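Local structure of ulvan Lyase-PL25 (Pseudoalteromonas sp. PLSV, 5UAM) at residues R211-W224 against V235-A247. The protein cleaves ulvan, the sulfated cell-wall polysaccharide of green seaweeds, as a polysaccharide lyase of family 25 with a beta-propeller fold. Residues are numbered along the deposited sequence; the frame is centred on the assembly and turned at random.
Sequences RRTDIDAVDSWYAW and VSYDYHVCWDGGA. With ZN (zinc ion), chain D; PO4 (phosphate ion), chain E.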
loop_
_atom_site.group_PDB
_atom_site.type_symbol
_atom_site.label_atom_id
_atom_site.label_comp_id
_atom_site.label_asym_id
_atom_site.label_seq_id
_atom_site.Cartn_x
_atom_site.Cartn_y
_atom_site.Cartn_z
ATOM N N ARG A 211 2.717 19.746 16.695
ATOM C CA ARG A 211 1.637 20.721 16.738
ATOM C C ARG A 211 1.899 21.812 15.716
ATOM O O ARG A 211 3.028 22.288 15.565
ATOM C CB ARG A 211 1.552 21.400 18.107
ATOM C CG ARG A 211 1.342 20.489 19.308
ATOM C CD ARG A 211 -0.088 19.981 19.448
ATOM N NE ARG A 211 -1.108 20.989 19.163
ATOM C CZ ARG A 211 -2.416 20.743 19.159
ATOM N NH1 ARG A 211 -2.877 19.528 19.444
ATOM N NH2 ARG A 211 -3.267 21.716 18.869
ATOM N N ARG A 212 0.837 22.236 15.046
ATOM C CA ARG A 212 0.889 23.467 14.281
ATOM C C ARG A 212 0.807 24.678 15.195
ATOM O O ARG A 212 0.171 24.653 16.257
ATOM C CB ARG A 212 -0.260 23.503 13.289
ATOM C CG ARG A 212 -0.095 22.427 12.275
ATOM C CD ARG A 212 -1.104 22.499 11.227
ATOM N NE ARG A 212 -1.055 23.743 10.466
ATOM C CZ ARG A 212 -1.277 23.816 9.161
ATOM N NH1 ARG A 212 -1.533 22.719 8.466
ATOM N NH2 ARG A 212 -1.256 24.997 8.549
ATOM N N THR A 213 1.459 25.758 14.770
ATOM C CA THR A 213 1.434 27.000 15.531
ATOM C C THR A 213 0.375 27.981 15.046
ATOM O O THR A 213 0.180 29.015 15.687
ATOM C CB THR A 213 2.807 27.682 15.485
ATOM O OG1 THR A 213 3.153 27.959 14.119
ATOM C CG2 THR A 213 3.873 26.769 16.098
ATOM N N ASP A 214 -0.313 27.679 13.941
ATOM C CA ASP A 214 -1.288 28.591 13.353
ATOM C C ASP A 214 -2.732 28.139 13.509
ATOM O O ASP A 214 -3.633 28.980 13.441
ATOM C CB ASP A 214 -0.992 28.775 11.856
ATOM C CG ASP A 214 -1.013 27.458 11.077
ATOM O OD1 ASP A 214 -0.524 26.414 11.577
ATOM O OD2 ASP A 214 -1.517 27.474 9.935
ATOM N N ILE A 215 -2.973 26.839 13.698
ATOM C CA ILE A 215 -4.311 26.278 13.855
ATOM C C ILE A 215 -4.245 25.169 14.897
ATOM O O ILE A 215 -3.169 24.681 15.246
ATOM C CB ILE A 215 -4.862 25.716 12.526
ATOM C CG1 ILE A 215 -3.938 24.623 11.962
ATOM C CG2 ILE A 215 -5.039 26.845 11.510
ATOM C CD1 ILE A 215 -4.512 23.916 10.730
ATOM N N ASP A 216 -5.418 24.765 15.390
ATOM C CA ASP A 216 -5.512 23.736 16.433
ATOM C C ASP A 216 -5.538 22.344 15.795
ATOM O O ASP A 216 -6.552 21.640 15.755
ATOM C CB ASP A 216 -6.743 23.974 17.299
ATOM C CG ASP A 216 -6.636 25.226 18.140
ATOM O OD1 ASP A 216 -5.519 25.546 18.594
ATOM O OD2 ASP A 216 -7.676 25.888 18.350
ATOM N N ALA A 217 -4.374 21.948 15.288
ATOM C CA ALA A 217 -4.219 20.689 14.580
ATOM C C ALA A 217 -2.769 20.248 14.697
ATOM O O ALA A 217 -1.894 21.010 15.122
ATOM C CB ALA A 217 -4.619 20.833 13.110
ATOM N N VAL A 218 -2.529 19.002 14.303
ATOM C CA VAL A 218 -1.212 18.379 14.348
ATOM C C VAL A 218 -0.840 17.974 12.930
ATOM O O VAL A 218 -1.688 17.487 12.170
ATOM C CB VAL A 218 -1.231 17.155 15.292
ATOM C CG1 VAL A 218 0.068 16.357 15.211
ATOM C CG2 VAL A 218 -1.491 17.605 16.718
ATOM N N ASP A 219 0.422 18.200 12.560
ATOM C CA ASP A 219 0.924 17.698 11.289
ATOM C C ASP A 219 0.924 16.171 11.317
ATOM O O ASP A 219 1.457 15.554 12.242
ATOM C CB ASP A 219 2.363 18.157 11.034
ATOM C CG ASP A 219 2.511 19.653 10.818
ATOM O OD1 ASP A 219 1.557 20.365 10.420
ATOM O OD2 ASP A 219 3.654 20.116 11.029
ATOM N N SER A 220 0.352 15.568 10.281
ATOM C CA SER A 220 0.232 14.125 10.144
ATOM C C SER A 220 0.402 13.793 8.672
ATOM O O SER A 220 0.237 14.659 7.807
ATOM C CB SER A 220 -1.136 13.693 10.682
ATOM O OG SER A 220 -1.327 12.299 10.699
ATOM N N TRP A 221 0.738 12.532 8.383
ATOM C CA TRP A 221 1.168 12.170 7.035
ATOM C C TRP A 221 0.686 10.781 6.639
ATOM O O TRP A 221 0.406 9.936 7.483
ATOM C CB TRP A 221 2.694 12.136 6.953
ATOM C CG TRP A 221 3.354 13.419 7.333
ATOM C CD1 TRP A 221 3.908 13.753 8.559
ATOM C CD2 TRP A 221 3.567 14.548 6.480
ATOM N NE1 TRP A 221 4.441 15.014 8.497
ATOM C CE2 TRP A 221 4.244 15.527 7.237
ATOM C CE3 TRP A 221 3.255 14.824 5.143
ATOM C CZ2 TRP A 221 4.614 16.756 6.699
ATOM C CZ3 TRP A 221 3.613 16.049 4.612
ATOM C CH2 TRP A 221 4.286 17.003 5.386
ATOM N N TYR A 222 0.690 10.547 5.322
ATOM C CA TYR A 222 0.542 9.200 4.772
ATOM C C TYR A 222 1.543 9.044 3.637
ATOM O O TYR A 222 1.584 9.873 2.724
ATOM C CB TYR A 222 -0.876 8.968 4.232
ATOM C CG TYR A 222 -1.918 8.912 5.323
ATOM C CD1 TYR A 222 -2.542 10.082 5.758
ATOM C CD2 TYR A 222 -2.279 7.719 5.929
ATOM C CE1 TYR A 222 -3.481 10.058 6.775
ATOM C CE2 TYR A 222 -3.204 7.680 6.936
ATOM C CZ TYR A 222 -3.842 8.859 7.345
ATOM O OH TYR A 222 -4.771 8.834 8.358
ATOM N N ALA A 223 2.347 7.986 3.692
ATOM C CA ALA A 223 3.449 7.813 2.752
ATOM C C ALA A 223 3.362 6.465 2.054
ATOM O O ALA A 223 2.809 5.501 2.581
ATOM C CB ALA A 223 4.804 7.914 3.480
ATOM N N TRP A 224 3.932 6.414 0.855
ATOM C CA TRP A 224 4.116 5.198 0.083
ATOM C C TRP A 224 5.563 5.170 -0.379
ATOM O O TRP A 224 6.012 6.068 -1.115
ATOM C CB TRP A 224 3.174 5.163 -1.115
ATOM C CG TRP A 224 3.007 3.830 -1.788
ATOM C CD1 TRP A 224 2.011 2.920 -1.560
ATOM C CD2 TRP A 224 3.843 3.255 -2.802
ATOM N NE1 TRP A 224 2.160 1.833 -2.376
ATOM C CE2 TRP A 224 3.280 2.016 -3.151
ATOM C CE3 TRP A 224 5.004 3.674 -3.462
ATOM C CZ2 TRP A 224 3.845 1.189 -4.114
ATOM C CZ3 TRP A 224 5.552 2.839 -4.416
ATOM C CH2 TRP A 224 4.987 1.635 -4.726
ATOM N N VAL A 235 9.701 7.945 -2.226
ATOM C CA VAL A 235 8.582 8.067 -1.298
ATOM C C VAL A 235 7.660 9.191 -1.769
ATOM O O VAL A 235 8.104 10.339 -1.897
ATOM C CB VAL A 235 9.056 8.337 0.139
ATOM C CG1 VAL A 235 7.866 8.335 1.103
ATOM C CG2 VAL A 235 10.117 7.305 0.554
ATOM N N SER A 236 6.374 8.875 -1.977
ATOM C CA SER A 236 5.361 9.885 -2.215
ATOM C C SER A 236 4.456 9.942 -0.998
ATOM O O SER A 236 4.254 8.943 -0.304
ATOM C CB SER A 236 4.552 9.621 -3.479
ATOM O OG SER A 236 3.934 8.353 -3.412
ATOM N N TYR A 237 3.928 11.117 -0.714
ATOM C CA TYR A 237 3.162 11.245 0.516
ATOM C C TYR A 237 2.177 12.394 0.404
ATOM O O TYR A 237 2.398 13.341 -0.339
ATOM C CB TYR A 237 4.066 11.427 1.738
ATOM C CG TYR A 237 5.187 12.454 1.676
ATOM C CD1 TYR A 237 6.376 12.188 0.992
ATOM C CD2 TYR A 237 5.102 13.637 2.395
ATOM C CE1 TYR A 237 7.413 13.078 1.006
ATOM C CE2 TYR A 237 6.139 14.533 2.412
ATOM C CZ TYR A 237 7.304 14.251 1.722
ATOM O OH TYR A 237 8.355 15.150 1.770
ATOM N N ASP A 238 1.067 12.279 1.131
ATOM C CA ASP A 238 0.150 13.404 1.304
ATOM C C ASP A 238 0.093 13.811 2.771
ATOM O O ASP A 238 0.565 13.101 3.666
ATOM C CB ASP A 238 -1.253 13.183 0.675
ATOM C CG ASP A 238 -2.080 12.056 1.317
ATOM O OD1 ASP A 238 -1.540 11.097 1.880
ATOM O OD2 ASP A 238 -3.334 12.127 1.201
ATOM N N TYR A 239 -0.454 15.001 2.991
ATOM C CA TYR A 239 -0.506 15.622 4.309
ATOM C C TYR A 239 -1.906 15.529 4.902
ATOM O O TYR A 239 -2.887 15.863 4.235
ATOM C CB TYR A 239 -0.079 17.079 4.213
ATOM C CG TYR A 239 -0.207 17.837 5.516
ATOM C CD1 TYR A 239 0.750 17.722 6.498
ATOM C CD2 TYR A 239 -1.267 18.707 5.733
ATOM C CE1 TYR A 239 0.642 18.422 7.678
ATOM C CE2 TYR A 239 -1.384 19.421 6.919
ATOM C CZ TYR A 239 -0.416 19.276 7.886
ATOM O OH TYR A 239 -0.534 19.985 9.052
ATOM N N HIS A 240 -1.984 15.097 6.155
ATOM C CA HIS A 240 -3.231 15.029 6.911
ATOM C C HIS A 240 -3.268 16.193 7.906
ATOM O O HIS A 240 -2.381 16.320 8.762
ATOM C CB HIS A 240 -3.322 13.670 7.616
ATOM C CG HIS A 240 -4.424 13.561 8.623
ATOM N ND1 HIS A 240 -5.721 13.947 8.364
ATOM C CD2 HIS A 240 -4.419 13.087 9.890
ATOM C CE1 HIS A 240 -6.465 13.725 9.435
ATOM N NE2 HIS A 240 -5.701 13.190 10.373
ATOM N N VAL A 241 -4.276 17.053 7.763
ATOM C CA VAL A 241 -4.592 18.083 8.755
ATOM C C VAL A 241 -5.307 17.354 9.884
ATOM O O VAL A 241 -6.495 17.046 9.770
ATOM C CB VAL A 241 -5.488 19.185 8.181
ATOM C CG1 VAL A 241 -5.582 20.346 9.185
ATOM C CG2 VAL A 241 -5.033 19.648 6.796
ATOM N N CYS A 242 -4.605 17.078 10.975
ATOM C CA CYS A 242 -5.160 16.257 12.042
ATOM C C CYS A 242 -5.723 17.191 13.110
ATOM O O CYS A 242 -5.034 17.618 14.042
ATOM C CB CYS A 242 -4.114 15.288 12.574
ATOM S SG CYS A 242 -4.809 14.092 13.728
ATOM N N TRP A 243 -7.008 17.503 12.974
ATOM C CA TRP A 243 -7.647 18.529 13.786
ATOM C C TRP A 243 -7.905 18.041 15.206
ATOM O O TRP A 243 -8.272 16.881 15.421
ATOM C CB TRP A 243 -8.997 18.904 13.172
ATOM C CG TRP A 243 -8.918 19.719 11.914
ATOM C CD1 TRP A 243 -9.076 19.273 10.624
ATOM C CD2 TRP A 243 -8.675 21.124 11.826
ATOM N NE1 TRP A 243 -8.954 20.326 9.746
ATOM C CE2 TRP A 243 -8.703 21.469 10.458
ATOM C CE3 TRP A 243 -8.434 22.126 12.768
ATOM C CZ2 TRP A 243 -8.511 22.782 10.017
ATOM C CZ3 TRP A 243 -8.245 23.429 12.322
ATOM C CH2 TRP A 243 -8.265 23.736 10.961
ATOM N N ASP A 244 -7.730 18.942 16.171
ATOM C CA ASP A 244 -8.182 18.685 17.529
ATOM C C ASP A 244 -9.701 18.578 17.538
ATOM O O ASP A 244 -10.392 19.178 16.707
ATOM C CB ASP A 244 -7.800 19.846 18.461
ATOM C CG ASP A 244 -6.306 19.942 18.722
ATOM O OD1 ASP A 244 -5.543 19.033 18.325
ATOM O OD2 ASP A 244 -5.905 20.948 19.344
ATOM N N GLY A 245 -10.230 17.846 18.514
ATOM C CA GLY A 245 -11.671 17.792 18.686
ATOM C C GLY A 245 -12.269 19.176 18.827
ATOM O O GLY A 245 -11.704 20.032 19.516
ATOM N N GLY A 246 -13.405 19.410 18.168
ATOM C CA GLY A 246 -14.088 20.686 18.222
ATOM C C GLY A 246 -13.446 21.806 17.434
ATOM O O GLY A 246 -14.002 22.911 17.402
ATOM N N ALA A 247 -12.297 21.570 16.804
ATOM C CA ALA A 247 -11.609 22.585 16.026
ATOM C C ALA A 247 -12.170 22.620 14.607
ATOM O O ALA A 247 -13.131 21.925 14.274
ATOM C CB ALA A 247 -10.107 22.304 16.009
HETATM ZN ZN ZN D . -6.048 12.763 12.339
HETATM P P PO4 E . -5.960 5.647 9.990
HETATM O O1 PO4 E . -7.019 6.546 10.598
HETATM O O2 PO4 E . -4.891 6.454 9.376
HETATM O O3 PO4 E . -6.681 4.846 8.932
HETATM O O4 PO4 E . -5.385 4.782 11.106
#
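Arg211 grips Asp244 end-on in a salt bridge. Its NH2 lies 2.8 Å from Asp244 OD2 and its NH1 2.9 Å from Asp244 OD1, with guanidinium and carboxylate planes 43° apart. Arg185 also pairs with Asp244 OD1. Further along, Tyr239 OH donates to Asp219 OD1 at 2.5 Å, on the anti side of the carboxylate. The same hydroxyl accepts Arg212 NH1 at 3.0 Å, from a guanidinium that Asp214 holds side-on. Tyr239 reaches both because its ring stands anti to the backbone N (chi1 175°). A phenylalanine here would probably keep the ring packing but leave Asp219 and Arg212 without their shared hydroxyl.

Backbone bonds pair the strands antiparallel from Val218-Cys242 to Trp224-Ser236. His240 NE2 and Cys242 SG bind zinc at 2.0 and 2.3 Å, and His184 and His254 complete this structural site, while Glu257 holds the other ring nitrogen of His240. On the same face of the sheet, Ser220 OG meets the His240 ring at its edge and bonds to His184 O. Tyr222, a substrate-binding residue, donates its OH to phosphate O2 at 2.6 Å. His99, the proton donor, also bonds this phosphate, so the phosphate probably marks the active site.

On the other face, Trp221 receives the edges of two tyrosine rings. Tyr239 meets it edge-to-face, planes at 73°, and Tyr237 in an offset version. Ile215 CD1 packs on Trp243 CH2 at 3.8 Å.

The two strands form a long hairpin in the propeller. Strand 204-211 pairs with the first and strand 258-267 with the second. Helix 287-293 packs against Trp221 and Tyr239, and strand 303-311 against Trp224 and Asp238.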